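Local coordinates for protein hydroxyglutarate synthase (Pseudomonas putida, PDB 6W1G) that catalyses the iron(II)-dependent conversion of 2-oxoadipate and dioxygen to (R)-2-hydroxyglutarate and carbon dioxide in D-lysine catabolism, at residues A[66-71]-A[228-233]. Residues are numbered along the deposited sequence; the frame is centred on the assembly and turned at random.
With NI (nickel (II) ion), chain B.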
loop_
_atom_site.group_PDB
_atom_site.type_symbol
_atom_site.label_atom_id
_atom_site.label_comp_id
_atom_site.label_asym_id
_atom_site.label_seq_id
_atom_site.Cartn_x
_atom_site.Cartn_y
_atom_site.Cartn_z
ATOM N N ASP A 66 -5.562 -8.829 -10.485
ATOM C CA ASP A 66 -6.981 -8.530 -10.497
ATOM C C ASP A 66 -7.535 -8.288 -9.104
ATOM O O ASP A 66 -8.453 -7.484 -8.946
ATOM C CB ASP A 66 -7.774 -9.646 -11.144
ATOM C CG ASP A 66 -9.251 -9.349 -11.155
ATOM O OD1 ASP A 66 -9.625 -8.320 -11.755
ATOM O OD2 ASP A 66 -10.020 -10.105 -10.535
ATOM N N GLN A 67 -6.997 -8.945 -8.090
ATOM C CA GLN A 67 -7.471 -8.780 -6.720
ATOM C C GLN A 67 -6.596 -7.870 -5.875
ATOM O O GLN A 67 -6.866 -7.710 -4.686
ATOM C CB GLN A 67 -7.666 -10.146 -6.055
ATOM C CG GLN A 67 -8.745 -10.986 -6.759
ATOM C CD GLN A 67 -10.122 -10.355 -6.602
ATOM O OE1 GLN A 67 -10.576 -10.124 -5.486
ATOM N NE2 GLN A 67 -10.773 -10.049 -7.711
ATOM N N GLU A 68 -5.566 -7.295 -6.443
ATOM C CA GLU A 68 -4.573 -6.547 -5.690
ATOM C C GLU A 68 -5.147 -5.239 -5.152
ATOM O O GLU A 68 -5.659 -4.410 -5.910
ATOM C CB GLU A 68 -3.347 -6.289 -6.558
ATOM C CG GLU A 68 -2.322 -5.415 -5.863
ATOM C CD GLU A 68 -0.916 -5.525 -6.422
ATOM O OE1 GLU A 68 -0.661 -6.311 -7.381
ATOM O OE2 GLU A 68 -0.043 -4.775 -5.884
ATOM N N ARG A 69 -5.044 -5.048 -3.838
ATOM C CA ARG A 69 -5.590 -3.881 -3.185
ATOM C C ARG A 69 -4.739 -3.491 -1.991
ATOM O O ARG A 69 -3.944 -4.276 -1.473
ATOM C CB ARG A 69 -7.001 -4.144 -2.629
ATOM C CG ARG A 69 -8.076 -4.412 -3.629
ATOM C CD ARG A 69 -9.304 -5.007 -2.984
ATOM N NE ARG A 69 -9.169 -6.409 -2.667
ATOM C CZ ARG A 69 -9.586 -7.395 -3.440
ATOM N NH1 ARG A 69 -10.164 -7.137 -4.627
ATOM N NH2 ARG A 69 -9.338 -8.628 -2.994
ATOM N N HIS A 70 -4.946 -2.250 -1.537
ATOM C CA HIS A 70 -4.533 -1.867 -0.193
ATOM C C HIS A 70 -5.709 -1.222 0.531
ATOM O O HIS A 70 -6.551 -0.583 -0.098
ATOM C CB HIS A 70 -3.283 -0.968 -0.068
ATOM C CG HIS A 70 -3.447 0.484 -0.359
ATOM N ND1 HIS A 70 -3.094 1.053 -1.569
ATOM C CD2 HIS A 70 -3.851 1.506 0.435
ATOM C CE1 HIS A 70 -3.309 2.358 -1.508
ATOM N NE2 HIS A 70 -3.770 2.664 -0.315
ATOM N N GLY A 71 -5.771 -1.384 1.838
ATOM C CA GLY A 71 -6.674 -0.615 2.664
ATOM C C GLY A 71 -5.904 0.388 3.481
ATOM O O GLY A 71 -4.686 0.286 3.631
ATOM N N THR A 228 -8.003 0.630 -2.149
ATOM C CA THR A 228 -7.420 1.098 -3.412
ATOM C C THR A 228 -7.062 -0.085 -4.281
ATOM O O THR A 228 -6.202 -0.900 -3.888
ATOM C CB THR A 228 -6.155 1.910 -3.120
ATOM O OG1 THR A 228 -6.540 2.980 -2.264
ATOM C CG2 THR A 228 -5.540 2.419 -4.400
ATOM N N PRO A 229 -7.684 -0.195 -5.455
ATOM C CA PRO A 229 -7.276 -1.211 -6.426
ATOM C C PRO A 229 -6.077 -0.732 -7.217
ATOM O O PRO A 229 -5.753 0.455 -7.256
ATOM C CB PRO A 229 -8.501 -1.356 -7.332
ATOM C CG PRO A 229 -9.117 -0.026 -7.319
ATOM C CD PRO A 229 -8.822 0.611 -5.969
ATOM N N ARG A 230 -5.429 -1.686 -7.878
ATOM C CA ARG A 230 -4.250 -1.443 -8.685
ATOM C C ARG A 230 -4.600 -1.429 -10.171
ATOM O O ARG A 230 -5.151 -2.395 -10.704
ATOM C CB ARG A 230 -3.187 -2.523 -8.440
ATOM C CG ARG A 230 -1.961 -2.349 -9.303
ATOM C CD ARG A 230 -0.935 -3.443 -9.047
ATOM N NE ARG A 230 0.167 -3.323 -9.963
ATOM C CZ ARG A 230 1.167 -4.197 -10.099
ATOM N NH1 ARG A 230 1.204 -5.307 -9.360
ATOM N NH2 ARG A 230 2.126 -3.974 -10.972
ATOM N N THR A 231 -4.297 -0.308 -10.826
ATOM C CA THR A 231 -4.402 -0.231 -12.269
ATOM C C THR A 231 -3.027 -0.251 -12.906
ATOM O O THR A 231 -2.050 0.215 -12.339
ATOM C CB THR A 231 -5.177 1.025 -12.714
ATOM O OG1 THR A 231 -5.358 1.030 -14.133
ATOM C CG2 THR A 231 -4.508 2.317 -12.343
ATOM N N LEU A 232 -2.999 -0.740 -14.151
ATOM C CA LEU A 232 -1.787 -0.681 -14.963
ATOM C C LEU A 232 -1.583 0.678 -15.640
ATOM O O LEU A 232 -0.538 0.913 -16.210
ATOM C CB LEU A 232 -1.825 -1.772 -16.038
ATOM C CG LEU A 232 -1.853 -3.191 -15.490
ATOM C CD1 LEU A 232 -1.929 -4.199 -16.642
ATOM C CD2 LEU A 232 -0.670 -3.488 -14.585
ATOM N N ASP A 233 -2.559 1.591 -15.614
ATOM C CA ASP A 233 -2.384 2.879 -16.312
ATOM C C ASP A 233 -3.261 3.942 -15.658
ATOM O O ASP A 233 -4.442 4.065 -15.972
ATOM C CB ASP A 233 -2.698 2.738 -17.804
ATOM C CG ASP A 233 -2.361 3.994 -18.572
ATOM O OD1 ASP A 233 -2.184 5.076 -17.972
ATOM O OD2 ASP A 233 -2.287 3.931 -19.833
HETATM NI NI NI B . -3.903 4.709 0.159
HETATM O O HOH W 1 -3.024 4.649 2.125
HETATM O O HOH W 2 -1.922 4.918 -0.282
HETATM O O HOH W 3 -3.354 6.896 0.505
#
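Glu68 OE1 takes a nearly straight salt-bridge hydrogen bond from Arg230 NH1 (2.9 Å, 164°), on the syn side but tilted out of the carboxylate plane, while lying in the guanidinium plane; the two flat groups stand 77° apart. Both chains leave with CG anti to the backbone N and run extended, which brings the charged ends together. Arg64 and Arg127 also pair with this buried carboxylate, and Glu61 with Arg230; an alanine in place of Glu68 would probably cost Arg64, Arg127 and Arg230 a shared counter-charge, Arg230 keeping Glu61. Arg69, the non-hydrogen-bonded partner of Pro229, has its CA 3.1 Å from Thr228 O in a CA-H...O contact, while the guanidinium leads off to Gln67 OE1 and Ser17. His70 and Thr228 form the antiparallel hydrogen-bonded pair, His70 N to Thr228 O 3.0 Å and Thr228 N to His70 O 2.8 Å. Thr228 CB lies over one face of the imidazole, 3.6 Å from its centroid, a CH-pi contact. Glu296 holds His70 ND1, leaving NE2 to bind nickel, which sits where the enzyme uses iron(II), at 2.1 Å. His226, from adjacent strand 226-229, Glu294, from strand 288-298 and hydrogen-bonded to Thr228 OG1, and three waters complete a two-histidine, one-glutamate site consistent with the glyoxalase (VOC) superfamily.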